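Local structure of MgGH51 (Meripilus giganteus, 6ZPV) at residues Ser456-Ala461 with Phe617-Ile622; Val399-Thr404 with Tyr425-Tyr430; Tyr18-Glu23 with Ala218-Ser223; Thr4-Pro9 with Leu566-Ser571; Gly532-Trp537 with Ser558-Thr563. The protein acts as an alpha-L-arabinofuranosidase of family GH51, hydrolysing terminal alpha-L-arabinofuranosyl residues, probably from arabinose-containing plant polysaccharides. One frame throughout, in Å; residues are numbered along the deposited sequence.

Interaction 1 of 5, residues Ser456-Ala461 with Phe617-Ile622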
# COMPACT_ATOMS: atom_id res chain seq x y z
N SER A 456 16.55 0.62 -13.73
CA SER A 456 16.04 -0.32 -12.69
C SER A 456 14.80 -1.02 -13.20
O SER A 456 14.65 -2.25 -13.01
CB SER A 456 15.80 0.42 -11.38
OG SER A 456 14.65 1.28 -11.37
N ALA A 457 13.89 -0.35 -13.89
CA ALA A 457 12.66 -0.94 -14.41
C ALA A 457 12.97 -2.01 -15.45
O ALA A 457 12.28 -3.03 -15.53
CB ALA A 457 11.75 0.13 -14.98
N THR A 458 13.98 -1.72 -16.32
CA THR A 458 14.30 -2.70 -17.38
C THR A 458 14.97 -3.94 -16.80
O THR A 458 14.72 -5.06 -17.28
CB THR A 458 15.09 -2.03 -18.49
OG1 THR A 458 16.35 -1.51 -18.07
CG2 THR A 458 14.29 -0.96 -19.16
N GLY A 459 15.84 -3.80 -15.80
CA GLY A 459 16.42 -4.96 -15.12
C GLY A 459 15.32 -5.74 -14.44
O GLY A 459 15.30 -6.99 -14.56
N GLU A 460 14.43 -5.09 -13.72
CA GLU A 460 13.29 -5.78 -13.12
C GLU A 460 12.47 -6.52 -14.18
O GLU A 460 12.11 -7.69 -13.98
CB GLU A 460 12.40 -4.80 -12.39
CG GLU A 460 13.05 -4.23 -11.13
CD GLU A 460 12.56 -2.85 -10.73
OE1 GLU A 460 11.57 -2.36 -11.31
OE2 GLU A 460 13.15 -2.29 -9.77
N ALA A 461 12.21 -5.90 -15.32
CA ALA A 461 11.42 -6.51 -16.37
C ALA A 461 12.13 -7.76 -16.88
O ALA A 461 11.45 -8.80 -17.11
CB ALA A 461 11.15 -5.54 -17.49
N PHE A 617 17.85 -0.16 -23.04
CA PHE A 617 17.07 0.20 -21.85
C PHE A 617 15.60 0.34 -22.23
O PHE A 617 15.02 1.45 -22.13
CB PHE A 617 17.61 1.46 -21.18
CG PHE A 617 19.04 1.29 -20.71
CD1 PHE A 617 19.40 0.33 -19.73
CD2 PHE A 617 20.04 2.02 -21.28
CE1 PHE A 617 20.69 0.10 -19.37
CE2 PHE A 617 21.37 1.82 -20.89
CZ PHE A 617 21.68 0.85 -19.95
N SER A 618 14.97 -0.75 -22.63
CA SER A 618 13.54 -0.70 -23.01
C SER A 618 12.76 -1.90 -22.47
O SER A 618 13.31 -3.02 -22.34
CB SER A 618 13.38 -0.61 -24.51
OG SER A 618 13.86 -1.76 -25.20
N VAL A 619 11.48 -1.66 -22.25
CA VAL A 619 10.50 -2.69 -21.98
C VAL A 619 9.44 -2.55 -23.08
O VAL A 619 8.86 -1.46 -23.24
CB VAL A 619 9.80 -2.56 -20.61
CG1 VAL A 619 8.83 -3.71 -20.40
CG2 VAL A 619 10.84 -2.50 -19.50
N SER A 620 9.17 -3.62 -23.81
CA SER A 620 8.24 -3.59 -24.95
C SER A 620 7.24 -4.72 -24.82
O SER A 620 7.60 -5.83 -24.37
CB SER A 620 8.96 -3.69 -26.28
OG SER A 620 10.00 -2.71 -26.38
N VAL A 621 6.04 -4.48 -25.31
CA VAL A 621 5.01 -5.54 -25.42
C VAL A 621 4.46 -5.47 -26.84
O VAL A 621 3.95 -4.41 -27.25
CB VAL A 621 3.86 -5.36 -24.43
CG1 VAL A 621 2.86 -6.50 -24.58
CG2 VAL A 621 4.40 -5.25 -23.01
N ILE A 622 4.54 -6.59 -27.54
CA ILE A 622 3.93 -6.74 -28.87
C ILE A 622 2.75 -7.68 -28.68
O ILE A 622 2.94 -8.81 -28.17
CB ILE A 622 4.92 -7.26 -29.93
CG1 ILE A 622 6.00 -6.22 -30.14
CG2 ILE A 622 4.15 -7.56 -31.24
CD1 ILE A 622 7.16 -6.68 -31.05

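Interaction 2 of 5, residues Val399-Thr404 with Tyr425-Tyr430. With GOL (glycerol), chain F.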
# COMPACT_ATOMS: atom_id res chain seq x y z
N VAL A 399 9.76 -15.28 -1.07
CA VAL A 399 11.17 -14.89 -1.35
C VAL A 399 11.22 -13.40 -1.58
O VAL A 399 10.45 -12.85 -2.40
CB VAL A 399 11.66 -15.68 -2.59
CG1 VAL A 399 13.09 -15.35 -2.92
CG2 VAL A 399 11.46 -17.16 -2.44
N HIS A 400 12.14 -12.70 -0.90
CA HIS A 400 12.35 -11.26 -1.05
C HIS A 400 13.74 -11.00 -1.60
O HIS A 400 14.69 -11.61 -1.12
CB HIS A 400 12.24 -10.53 0.31
CG HIS A 400 10.91 -10.69 0.98
ND1 HIS A 400 10.70 -10.25 2.28
CD2 HIS A 400 9.75 -11.24 0.56
CE1 HIS A 400 9.45 -10.53 2.60
NE2 HIS A 400 8.84 -11.13 1.59
N VAL A 401 13.89 -10.04 -2.50
CA VAL A 401 15.25 -9.62 -2.94
C VAL A 401 15.27 -8.13 -3.30
O VAL A 401 14.46 -7.67 -4.13
CB VAL A 401 15.80 -10.50 -4.07
CG1 VAL A 401 14.97 -10.44 -5.35
CG2 VAL A 401 17.25 -10.15 -4.33
N TYR A 402 16.23 -7.43 -2.74
CA TYR A 402 16.60 -6.06 -3.10
C TYR A 402 18.01 -6.08 -3.62
O TYR A 402 18.92 -6.59 -2.95
CB TYR A 402 16.44 -5.15 -1.89
CG TYR A 402 15.02 -5.07 -1.39
CD1 TYR A 402 14.07 -4.33 -2.06
CD2 TYR A 402 14.64 -5.77 -0.27
CE1 TYR A 402 12.76 -4.30 -1.62
CE2 TYR A 402 13.33 -5.74 0.15
CZ TYR A 402 12.37 -5.02 -0.52
OH TYR A 402 11.06 -4.91 -0.09
N GLN A 403 18.22 -5.56 -4.84
CA GLN A 403 19.51 -5.77 -5.53
C GLN A 403 19.75 -4.65 -6.54
O GLN A 403 18.96 -3.68 -6.64
CB GLN A 403 19.57 -7.18 -6.11
CG GLN A 403 20.47 -8.15 -5.37
CD GLN A 403 21.94 -7.78 -5.37
OE1 GLN A 403 22.35 -6.89 -6.12
NE2 GLN A 403 22.75 -8.44 -4.53
N THR A 404 20.82 -4.75 -7.32
CA THR A 404 21.12 -3.78 -8.36
C THR A 404 20.32 -4.10 -9.61
O THR A 404 19.91 -5.25 -9.85
CB THR A 404 22.59 -3.83 -8.71
OG1 THR A 404 22.89 -5.05 -9.36
CG2 THR A 404 23.55 -3.57 -7.56
N TYR A 425 6.08 -20.61 -5.19
CA TYR A 425 6.93 -19.52 -4.72
C TYR A 425 6.26 -18.19 -4.97
O TYR A 425 5.74 -17.94 -6.09
CB TYR A 425 8.32 -19.62 -5.32
CG TYR A 425 9.05 -20.87 -4.90
CD1 TYR A 425 9.75 -20.93 -3.71
CD2 TYR A 425 8.93 -22.07 -5.59
CE1 TYR A 425 10.35 -22.09 -3.27
CE2 TYR A 425 9.51 -23.27 -5.16
CZ TYR A 425 10.23 -23.27 -3.98
OH TYR A 425 10.84 -24.39 -3.51
N PHE A 426 6.30 -17.35 -3.97
CA PHE A 426 5.75 -15.98 -4.01
C PHE A 426 6.95 -15.04 -3.92
O PHE A 426 7.69 -15.06 -2.93
CB PHE A 426 4.89 -15.80 -2.77
CG PHE A 426 4.32 -14.43 -2.48
CD1 PHE A 426 4.09 -13.54 -3.49
CD2 PHE A 426 3.98 -14.07 -1.18
CE1 PHE A 426 3.50 -12.30 -3.23
CE2 PHE A 426 3.38 -12.84 -0.91
CZ PHE A 426 3.13 -11.97 -1.95
N GLU A 427 7.21 -14.22 -4.95
CA GLU A 427 8.25 -13.20 -4.89
C GLU A 427 7.61 -11.96 -4.25
O GLU A 427 7.19 -11.03 -4.96
CB GLU A 427 8.83 -12.93 -6.27
CG GLU A 427 10.18 -12.24 -6.20
CD GLU A 427 11.37 -13.14 -6.02
OE1 GLU A 427 11.25 -14.37 -6.06
OE2 GLU A 427 12.52 -12.58 -5.85
N GLY A 428 7.44 -12.01 -2.91
CA GLY A 428 6.57 -11.05 -2.25
C GLY A 428 7.11 -9.67 -2.09
O GLY A 428 6.36 -8.73 -1.78
N GLU A 429 8.45 -9.51 -2.24
CA GLU A 429 9.07 -8.19 -2.31
C GLU A 429 10.25 -8.32 -3.27
O GLU A 429 11.14 -9.15 -3.05
CB GLU A 429 9.65 -7.74 -0.94
CG GLU A 429 8.59 -7.61 0.15
CD GLU A 429 9.10 -7.28 1.54
OE1 GLU A 429 10.20 -6.64 1.65
OE2 GLU A 429 8.44 -7.68 2.52
N TYR A 430 10.31 -7.41 -4.21
CA TYR A 430 11.53 -7.25 -5.01
C TYR A 430 11.59 -5.84 -5.54
O TYR A 430 10.57 -5.22 -5.82
CB TYR A 430 11.67 -8.29 -6.15
CG TYR A 430 10.64 -8.22 -7.25
CD1 TYR A 430 9.35 -8.68 -7.08
CD2 TYR A 430 10.97 -7.65 -8.48
CE1 TYR A 430 8.41 -8.60 -8.10
CE2 TYR A 430 10.04 -7.55 -9.49
CZ TYR A 430 8.76 -8.03 -9.33
OH TYR A 430 7.86 -7.96 -10.34
C1 GOL F . 12.22 -2.78 4.00
O1 GOL F . 13.22 -3.68 4.49
C2 GOL F . 11.42 -3.44 2.88
O2 GOL F . 10.76 -4.57 3.44
C3 GOL F . 10.46 -2.44 2.27
O3 GOL F . 9.63 -2.93 1.23

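Interaction 3 of 5, residues Tyr18-Glu23 with Ala218-Ser223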
# COMPACT_ATOMS: atom_id res chain seq x y z
N TYR A 18 0.79 -11.44 -10.94
CA TYR A 18 1.20 -10.07 -10.67
C TYR A 18 0.30 -9.40 -9.65
O TYR A 18 -0.94 -9.41 -9.86
CB TYR A 18 1.28 -9.22 -11.95
CG TYR A 18 2.19 -9.82 -13.00
CD1 TYR A 18 3.57 -9.78 -12.84
CD2 TYR A 18 1.68 -10.45 -14.11
CE1 TYR A 18 4.41 -10.38 -13.79
CE2 TYR A 18 2.52 -11.04 -15.05
CZ TYR A 18 3.88 -11.02 -14.89
OH TYR A 18 4.73 -11.57 -15.82
N GLY A 19 0.84 -8.78 -8.63
CA GLY A 19 0.02 -8.09 -7.62
C GLY A 19 0.81 -7.09 -6.85
O GLY A 19 1.92 -6.72 -7.26
N LEU A 20 0.27 -6.65 -5.72
CA LEU A 20 0.80 -5.54 -4.94
C LEU A 20 1.22 -5.99 -3.55
O LEU A 20 0.62 -6.91 -2.95
CB LEU A 20 -0.28 -4.47 -4.78
CG LEU A 20 -0.94 -3.97 -6.06
CD1 LEU A 20 -1.90 -2.85 -5.73
CD2 LEU A 20 0.05 -3.54 -7.11
N MET A 21 2.24 -5.31 -3.02
CA MET A 21 2.71 -5.49 -1.64
C MET A 21 2.51 -4.22 -0.85
O MET A 21 3.03 -3.16 -1.23
CB MET A 21 4.17 -5.93 -1.59
CG MET A 21 4.71 -6.20 -0.20
SD MET A 21 5.25 -4.72 0.69
CE MET A 21 5.54 -5.31 2.32
N PHE A 22 1.75 -4.31 0.27
CA PHE A 22 1.44 -3.12 1.06
C PHE A 22 1.82 -3.33 2.53
O PHE A 22 1.45 -4.31 3.18
CB PHE A 22 -0.06 -2.80 0.95
CG PHE A 22 -0.40 -1.47 1.62
CD1 PHE A 22 -0.73 -1.40 2.96
CD2 PHE A 22 -0.35 -0.30 0.92
CE1 PHE A 22 -0.98 -0.17 3.57
CE2 PHE A 22 -0.59 0.94 1.52
CZ PHE A 22 -0.92 0.99 2.85
N GLU A 23 2.44 -2.29 3.07
CA GLU A 23 2.45 -2.00 4.50
C GLU A 23 2.39 -0.48 4.59
O GLU A 23 2.71 0.20 3.61
CB GLU A 23 3.73 -2.53 5.16
CG GLU A 23 4.97 -1.72 4.81
CD GLU A 23 6.25 -2.34 5.38
OE1 GLU A 23 6.36 -2.48 6.63
OE2 GLU A 23 7.13 -2.66 4.55
N ALA A 218 -5.46 0.37 -9.10
CA ALA A 218 -6.31 -0.44 -9.96
C ALA A 218 -5.85 -0.41 -11.42
O ALA A 218 -5.92 -1.45 -12.11
CB ALA A 218 -7.74 0.01 -9.82
N GLU A 219 -5.26 0.69 -11.87
CA GLU A 219 -4.74 0.85 -13.27
C GLU A 219 -3.72 -0.17 -13.65
O GLU A 219 -3.60 -0.55 -14.82
CB GLU A 219 -4.10 2.29 -13.40
CG GLU A 219 -3.43 2.65 -14.67
CD GLU A 219 -2.85 4.02 -14.64
OE1 GLU A 219 -3.35 4.88 -13.86
OE2 GLU A 219 -1.90 4.17 -15.48
N MET A 220 -2.99 -0.62 -12.64
CA MET A 220 -1.87 -1.54 -12.83
C MET A 220 -2.37 -2.93 -13.21
O MET A 220 -1.58 -3.68 -13.72
CB MET A 220 -0.97 -1.53 -11.59
CG MET A 220 0.50 -1.83 -11.88
SD MET A 220 1.33 -2.51 -10.42
CE MET A 220 0.95 -1.03 -9.50
N GLY A 221 -3.64 -3.26 -13.02
CA GLY A 221 -4.20 -4.60 -13.17
C GLY A 221 -3.68 -5.65 -12.21
O GLY A 221 -3.53 -6.81 -12.58
N PRO A 222 -3.56 -5.33 -10.92
CA PRO A 222 -3.09 -6.33 -9.96
C PRO A 222 -4.14 -7.40 -9.70
O PRO A 222 -5.34 -7.11 -9.68
CB PRO A 222 -2.84 -5.54 -8.70
CG PRO A 222 -3.84 -4.41 -8.79
CD PRO A 222 -3.90 -4.05 -10.27
N SER A 223 -3.67 -8.57 -9.33
CA SER A 223 -4.56 -9.70 -9.00
C SER A 223 -4.63 -9.96 -7.50
O SER A 223 -5.58 -10.62 -7.05
CB SER A 223 -4.12 -10.99 -9.66
OG SER A 223 -2.84 -11.38 -9.19

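Interaction 4 of 5, residues Thr4-Pro9 with Leu566-Ser571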
# COMPACT_ATOMS: atom_id res chain seq x y z
N THR A 4 12.04 -18.40 -31.87
CA THR A 4 11.03 -19.31 -32.38
C THR A 4 10.01 -19.55 -31.29
O THR A 4 10.41 -19.96 -30.17
CB THR A 4 11.69 -20.59 -32.87
OG1 THR A 4 12.58 -20.27 -33.95
CG2 THR A 4 10.67 -21.61 -33.36
N VAL A 5 8.73 -19.42 -31.59
CA VAL A 5 7.63 -19.55 -30.62
C VAL A 5 6.97 -20.89 -30.81
O VAL A 5 6.51 -21.20 -31.93
CB VAL A 5 6.64 -18.40 -30.77
CG1 VAL A 5 5.60 -18.51 -29.69
CG2 VAL A 5 7.39 -17.06 -30.73
N ASN A 6 6.89 -21.70 -29.77
CA ASN A 6 6.18 -22.98 -29.84
C ASN A 6 4.68 -22.72 -29.84
O ASN A 6 4.17 -21.95 -29.00
CB ASN A 6 6.60 -23.83 -28.64
CG ASN A 6 6.32 -25.31 -28.77
OD1 ASN A 6 5.24 -25.73 -29.20
ND2 ASN A 6 7.31 -26.06 -28.31
N LYS A 7 3.96 -23.39 -30.74
CA LYS A 7 2.50 -23.28 -30.78
C LYS A 7 1.83 -23.99 -29.61
O LYS A 7 0.65 -23.75 -29.38
CB LYS A 7 1.91 -23.82 -32.08
CG LYS A 7 2.06 -25.32 -32.26
CD LYS A 7 1.33 -25.90 -33.47
CE LYS A 7 1.71 -27.34 -33.76
NZ LYS A 7 1.31 -28.23 -32.65
N ASN A 8 2.53 -24.87 -28.92
CA ASN A 8 1.96 -25.69 -27.83
C ASN A 8 2.29 -25.09 -26.48
O ASN A 8 3.46 -25.12 -26.07
CB ASN A 8 2.48 -27.10 -27.90
CG ASN A 8 2.02 -27.85 -29.12
OD1 ASN A 8 0.88 -27.67 -29.59
ND2 ASN A 8 2.91 -28.68 -29.60
N PRO A 9 1.31 -24.59 -25.71
CA PRO A 9 1.63 -24.11 -24.37
C PRO A 9 2.23 -25.23 -23.51
O PRO A 9 1.87 -26.40 -23.63
CB PRO A 9 0.24 -23.75 -23.77
CG PRO A 9 -0.63 -23.49 -24.96
CD PRO A 9 -0.08 -24.37 -26.09
N LEU A 566 6.81 -17.36 -35.86
CA LEU A 566 5.51 -17.90 -35.42
C LEU A 566 4.95 -18.81 -36.52
O LEU A 566 3.69 -19.05 -36.57
CB LEU A 566 4.55 -16.78 -35.07
CG LEU A 566 4.80 -16.09 -33.71
CD1 LEU A 566 5.99 -15.20 -33.74
CD2 LEU A 566 3.60 -15.37 -33.27
N THR A 567 5.82 -19.41 -37.34
CA THR A 567 5.34 -20.25 -38.45
C THR A 567 4.69 -21.56 -37.97
O THR A 567 4.01 -22.19 -38.79
CB THR A 567 6.51 -20.55 -39.37
OG1 THR A 567 7.54 -21.19 -38.67
CG2 THR A 567 6.99 -19.28 -40.05
N GLN A 568 4.86 -21.98 -36.72
CA GLN A 568 4.17 -23.19 -36.23
C GLN A 568 2.66 -22.97 -36.15
O GLN A 568 1.89 -23.96 -36.14
CB GLN A 568 4.68 -23.61 -34.85
CG GLN A 568 6.11 -24.13 -34.91
CD GLN A 568 6.62 -24.49 -33.54
OE1 GLN A 568 5.81 -24.83 -32.63
NE2 GLN A 568 7.94 -24.45 -33.40
N PHE A 569 2.23 -21.75 -35.94
CA PHE A 569 0.79 -21.44 -35.75
C PHE A 569 0.04 -21.62 -37.07
O PHE A 569 0.59 -21.53 -38.19
CB PHE A 569 0.61 -20.03 -35.19
CG PHE A 569 1.15 -19.84 -33.78
CD1 PHE A 569 2.50 -19.58 -33.52
CD2 PHE A 569 0.35 -20.07 -32.71
CE1 PHE A 569 3.01 -19.52 -32.24
CE2 PHE A 569 0.86 -19.94 -31.40
CZ PHE A 569 2.20 -19.63 -31.19
N ASN A 570 -1.25 -21.86 -36.95
CA ASN A 570 -2.18 -21.85 -38.10
C ASN A 570 -2.32 -20.45 -38.69
O ASN A 570 -2.27 -20.29 -39.95
CB ASN A 570 -3.55 -22.37 -37.68
CG ASN A 570 -3.45 -23.81 -37.27
OD1 ASN A 570 -2.99 -24.62 -38.04
ND2 ASN A 570 -3.83 -24.11 -36.04
N SER A 571 -2.57 -19.49 -37.83
CA SER A 571 -2.78 -18.09 -38.26
C SER A 571 -2.13 -17.14 -37.28
O SER A 571 -2.16 -17.41 -36.03
CB SER A 571 -4.18 -17.77 -38.44
OG SER A 571 -4.88 -17.94 -37.25
O HOH W 1 6.62 -20.94 -34.64
O HOH W 2 5.92 -27.33 -31.47

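Interaction 5 of 5, residues Gly532-Trp537 with Ser558-Thr563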
# COMPACT_ATOMS: atom_id res chain seq x y z
N GLY A 532 22.33 -14.77 -18.19
CA GLY A 532 23.31 -13.75 -17.88
C GLY A 532 23.32 -12.60 -18.85
O GLY A 532 24.05 -11.61 -18.61
N GLY A 533 22.60 -12.72 -19.94
CA GLY A 533 22.54 -11.67 -20.95
C GLY A 533 21.61 -10.54 -20.58
O GLY A 533 20.87 -10.60 -19.57
N THR A 534 21.64 -9.49 -21.39
CA THR A 534 20.80 -8.28 -21.17
C THR A 534 19.43 -8.38 -21.82
O THR A 534 18.58 -7.53 -21.50
CB THR A 534 21.53 -7.05 -21.66
OG1 THR A 534 21.94 -7.27 -23.01
CG2 THR A 534 22.75 -6.73 -20.84
N LEU A 535 19.21 -9.29 -22.77
CA LEU A 535 17.99 -9.29 -23.58
C LEU A 535 17.14 -10.50 -23.21
O LEU A 535 17.60 -11.66 -23.29
CB LEU A 535 18.32 -9.36 -25.07
CG LEU A 535 17.12 -9.24 -26.02
CD1 LEU A 535 16.47 -7.88 -25.93
CD2 LEU A 535 17.57 -9.52 -27.44
N HIS A 536 15.90 -10.26 -22.76
CA HIS A 536 15.01 -11.33 -22.26
C HIS A 536 13.62 -11.13 -22.81
O HIS A 536 13.22 -10.02 -23.17
CB HIS A 536 15.00 -11.30 -20.72
CG HIS A 536 16.30 -11.70 -20.12
ND1 HIS A 536 16.56 -13.00 -19.80
CD2 HIS A 536 17.43 -10.95 -19.92
CE1 HIS A 536 17.85 -13.01 -19.40
NE2 HIS A 536 18.40 -11.82 -19.48
N TRP A 537 12.85 -12.20 -22.85
CA TRP A 537 11.47 -12.13 -23.33
C TRP A 537 10.66 -13.25 -22.70
O TRP A 537 11.22 -14.24 -22.20
CB TRP A 537 11.43 -12.23 -24.88
CG TRP A 537 12.14 -13.43 -25.40
CD1 TRP A 537 11.63 -14.70 -25.55
CD2 TRP A 537 13.53 -13.50 -25.81
NE1 TRP A 537 12.61 -15.55 -25.99
CE2 TRP A 537 13.78 -14.83 -26.16
CE3 TRP A 537 14.55 -12.57 -25.86
CZ2 TRP A 537 15.05 -15.26 -26.58
CZ3 TRP A 537 15.77 -12.99 -26.30
CH2 TRP A 537 16.02 -14.32 -26.66
N SER A 558 22.97 -1.38 -25.46
CA SER A 558 22.93 -1.41 -26.93
C SER A 558 21.57 -1.97 -27.42
O SER A 558 20.97 -2.87 -26.83
CB SER A 558 24.12 -2.10 -27.54
OG SER A 558 24.05 -3.43 -27.09
N ALA A 559 21.07 -1.38 -28.48
CA ALA A 559 19.89 -1.88 -29.23
C ALA A 559 20.14 -3.29 -29.67
O ALA A 559 21.28 -3.66 -30.04
CB ALA A 559 19.56 -0.99 -30.42
N GLN A 560 19.10 -4.11 -29.71
CA GLN A 560 19.20 -5.48 -30.20
C GLN A 560 17.95 -5.85 -31.02
O GLN A 560 16.86 -5.50 -30.56
CB GLN A 560 19.34 -6.45 -29.03
CG GLN A 560 20.50 -6.16 -28.11
CD GLN A 560 21.23 -7.45 -28.05
OE1 GLN A 560 21.60 -7.87 -29.13
NE2 GLN A 560 21.19 -8.12 -26.89
N SER A 561 18.09 -6.57 -32.10
CA SER A 561 16.96 -6.94 -32.96
C SER A 561 16.55 -8.39 -32.68
O SER A 561 17.42 -9.24 -32.39
CB SER A 561 17.26 -6.73 -34.48
OG SER A 561 17.37 -5.33 -34.71
N LEU A 562 15.26 -8.65 -32.77
CA LEU A 562 14.68 -9.95 -32.61
C LEU A 562 13.87 -10.27 -33.83
O LEU A 562 13.02 -9.48 -34.21
CB LEU A 562 13.79 -10.02 -31.36
CG LEU A 562 14.49 -9.57 -30.06
CD1 LEU A 562 14.22 -8.12 -29.77
CD2 LEU A 562 14.05 -10.40 -28.85
N THR A 563 14.09 -11.44 -34.40
CA THR A 563 13.29 -11.96 -35.49
C THR A 563 12.36 -13.02 -34.89
O THR A 563 12.84 -14.09 -34.51
CB THR A 563 14.18 -12.61 -36.58
OG1 THR A 563 15.26 -11.74 -37.00
CG2 THR A 563 13.31 -13.05 -37.74

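Interaction 1 of 5, residues Ser456-Ala461 with Phe617-Ile622
The ring of Phe-617 meets the helix at its edge, where Thr-458 OG1 lies near the ring plane, 3.9 Å from CD1, with the two side chains roughly perpendicular. This hydroxyl points back to its own helix, bonding the carbonyl oxygens of Val-454 and Gln-455, so its touch on the ring is plain packing. The methyl does the reaching: with CG2 anti to the carbonyl carbon, it comes to 3.5 Å from Ser-618 N and fits against the start of the strand. Val-619 directs CG2 between Thr-458 and Ala-461, about one helical turn apart, 3.8 Å from Thr-458 CG2 and 3.7 Å from Ala-461 CB. No hydrogen bond crosses here; the small side chains are consistent with the close approach of the segment axes, 7.9 Å. A G1 beta bulge, in which Phe-617 and Ser-618 share Asn-554 as partner, opens the strand. The arrangement is a helix-on-sheet packing, in which helix 454-469 of the (beta/alpha)8 barrel docks on the antiparallel sheet of the C-terminal beta domain.

Interaction 2 of 5, residues Val399-Thr404 with Tyr425-Tyr430
His-400, Tyr-402 and Glu-429 meet at the mouth of the (beta/alpha)8 barrel, where parallel strands 396-403 and 424-432, joined as a beta-alpha-beta unit through helix 405-410, lie side by side. The backbones are tied by Val-399 N to Phe-426 O (2.8 Å) and Val-401 N to Glu-429 O (2.9 Å), with an inverse gamma turn at Glu-427 between the two bonds. Glu-429 stretches out beyond CG and lies over one face of the His-400 imidazole: its CG sits 3.7 Å from the ring centroid, almost on the normal, and the carboxylate stacks with its plane 24° from that of the ring. Both imidazole nitrogens bond other acids, ND1 to Glu-351 and NE2 to Asp-398, which fixes the rotation of the ring. Tyr-402 meets the carboxylate at its ring edge, its hydroxyl donating to Glu-429 OE1 at 2.6 Å, on the anti side and 24° out of the carboxylate plane. Glycerol bridges the pair, O3 donating to Tyr-402 OH and O2 to Glu-429 OE1, both at 2.8 Å. Arg-226 makes a salt bridge to Glu-429 OE2. Glu-429 stands at the end of the seventh strand, where clan GH-A retaining glycosidases carry their nucleophile. Its carboxylate is thus held from several directions, and the glycerol, probably from the crystallisation liquor, may occupy a place used by hydroxyls of the substrate.

Interaction 3 of 5, residues Tyr18-Glu23 with Ala218-Ser223
Leu-20 crosses both Met-220 and Pro-222 at a slant, packing the first strand of the (beta/alpha)8 barrel against the chain that leaves helix 211-219 and leads into the second strand, 224-227. The leucine is turned with CG anti to its carbonyl carbon (chi1 -53°), which carries the branched end over to the proline. There CG lies 3.6 Å from Pro-222 CB, and CD1 rests beside Pro-222 CG at 3.9 Å. The other methyl, CD2, reaches toward the end of Met-220, with CE 3.6 Å away in the conformer modelled here; a second conformer exists, so this touch is less certain. Gly-221, with positive phi (64°), turns the chain out of the helix; before and after it, Met-220 and Pro-222 direct CB toward the strand. Backbone bonds of Leu-20 to Phe-224 and Arg-226 pair the first strand with the second, while Gly-19 bonds to Ala-477 of the last strand, closing the barrel. The polar part of the contact gathers on one carbonyl: Tyr-18 O accepts from Ser-223 N at 2.9 Å, in the carbonyl plane, and from Ser-223 OG at 2.8 Å, which stands above that plane, 51° out of it.

Interaction 4 of 5, residues Thr4-Pro9 with Leu566-Ser571
Leu-566 opens a type I beta turn that runs to Phe-569, and its CD1 lies 3.8 Å from Val-5 CG2, the two side chains lying alongside and pointing the same way. Gln-568, two residues on, carries the polar contact. Its backbone N gives its hydrogen to a water that in turn donates to Val-5 O (2.7 Å from the water), so a single water bridges the two backbones at this point. Its side chain, extended beyond CG, crosses that of Lys-7 at about a right angle and brings OE1 to 3.0 Å from Lys-7 N. The N-H points nearly straight at the oxygen (164°) but comes from above the amide plane, 43° out of it. A second water donates to OE1 (2.8 Å) and to Asn-6 OD1, so the glutamine oxygen is gripped by two donors. Asn-6 OD1 also accepts from Asn-8 N, the mark of an Asx turn, which shapes the first loop. Phe-569 follows, with Val-5 CG1 at its edge, 3.8 Å from CE1. Over one face, offset toward the rim, Lys-7 CA makes a CH-pi contact 4.0 Å from the ring centroid. Here two loops dock as they leave neighbouring parallel strands, 2-4 and 560-565, and join the N-terminal end of the chain to a peripheral corner of the C-terminal beta domain.

Interaction 5 of 5, residues Gly532-Trp537 with Ser558-Thr563
Leu-535 and Leu-562 reach toward each other tip to tip, their CD2 methyls 3.9 Å apart, in a contact that is mainly apolar; Leu-562 CD2 also touches the six-membered part of the Trp-537 indole, 3.7 Å from CE3. Trp-537 turns its nitrogen elsewhere, NE1 donating to Thr-527 O. Leu-535 holds CG anti to its backbone N (chi1 -175°), which sends the branch straight across to the other strand. A mixed contact comes next: Gln-560 and Leu-535 slide past each other in opposite directions, leaving the amide NE2 3.6 Å from Leu-535 CB. A sulfate ion lies close to this glutamine side chain. The polar bond is local: His-536 directs CB away from strand 560-563, and its NE2 donates to Gly-533 O at 2.8 Å, near the ring plane. Strands 535-537 and 560-563 approach to 9.7 Å at 34°, as in a beta sandwich of facing sheets. With no hydrogen bond between the segments, their cohesion rests on van der Waals and hydrophobic contact among the side chains between the two sheets.

Interactions 2 and 3 belong to the parallel barrel sheet, centres about 15 Å apart, and touch where Met-21 packs against Gly-428 and Glu-429. Interactions 1, 4 and 5 lie toward the C-terminal beta domain. Interaction 1 joins the two regions: helix 454-469 follows strand 424-432 of interaction 2, and its partner strand 618-625 shares a sheet with strand 535-541 of interaction 5, about 11 Å away between centres. Interaction 4, about 40 Å from the chain centre, pairs residues near the N-terminus with the loop after strand 560-565, so its span along the chain encloses interactions 2, 3 and 5. The N-terminal end thus helps build the beta domain before supplying the first barrel strand, which ties the two together.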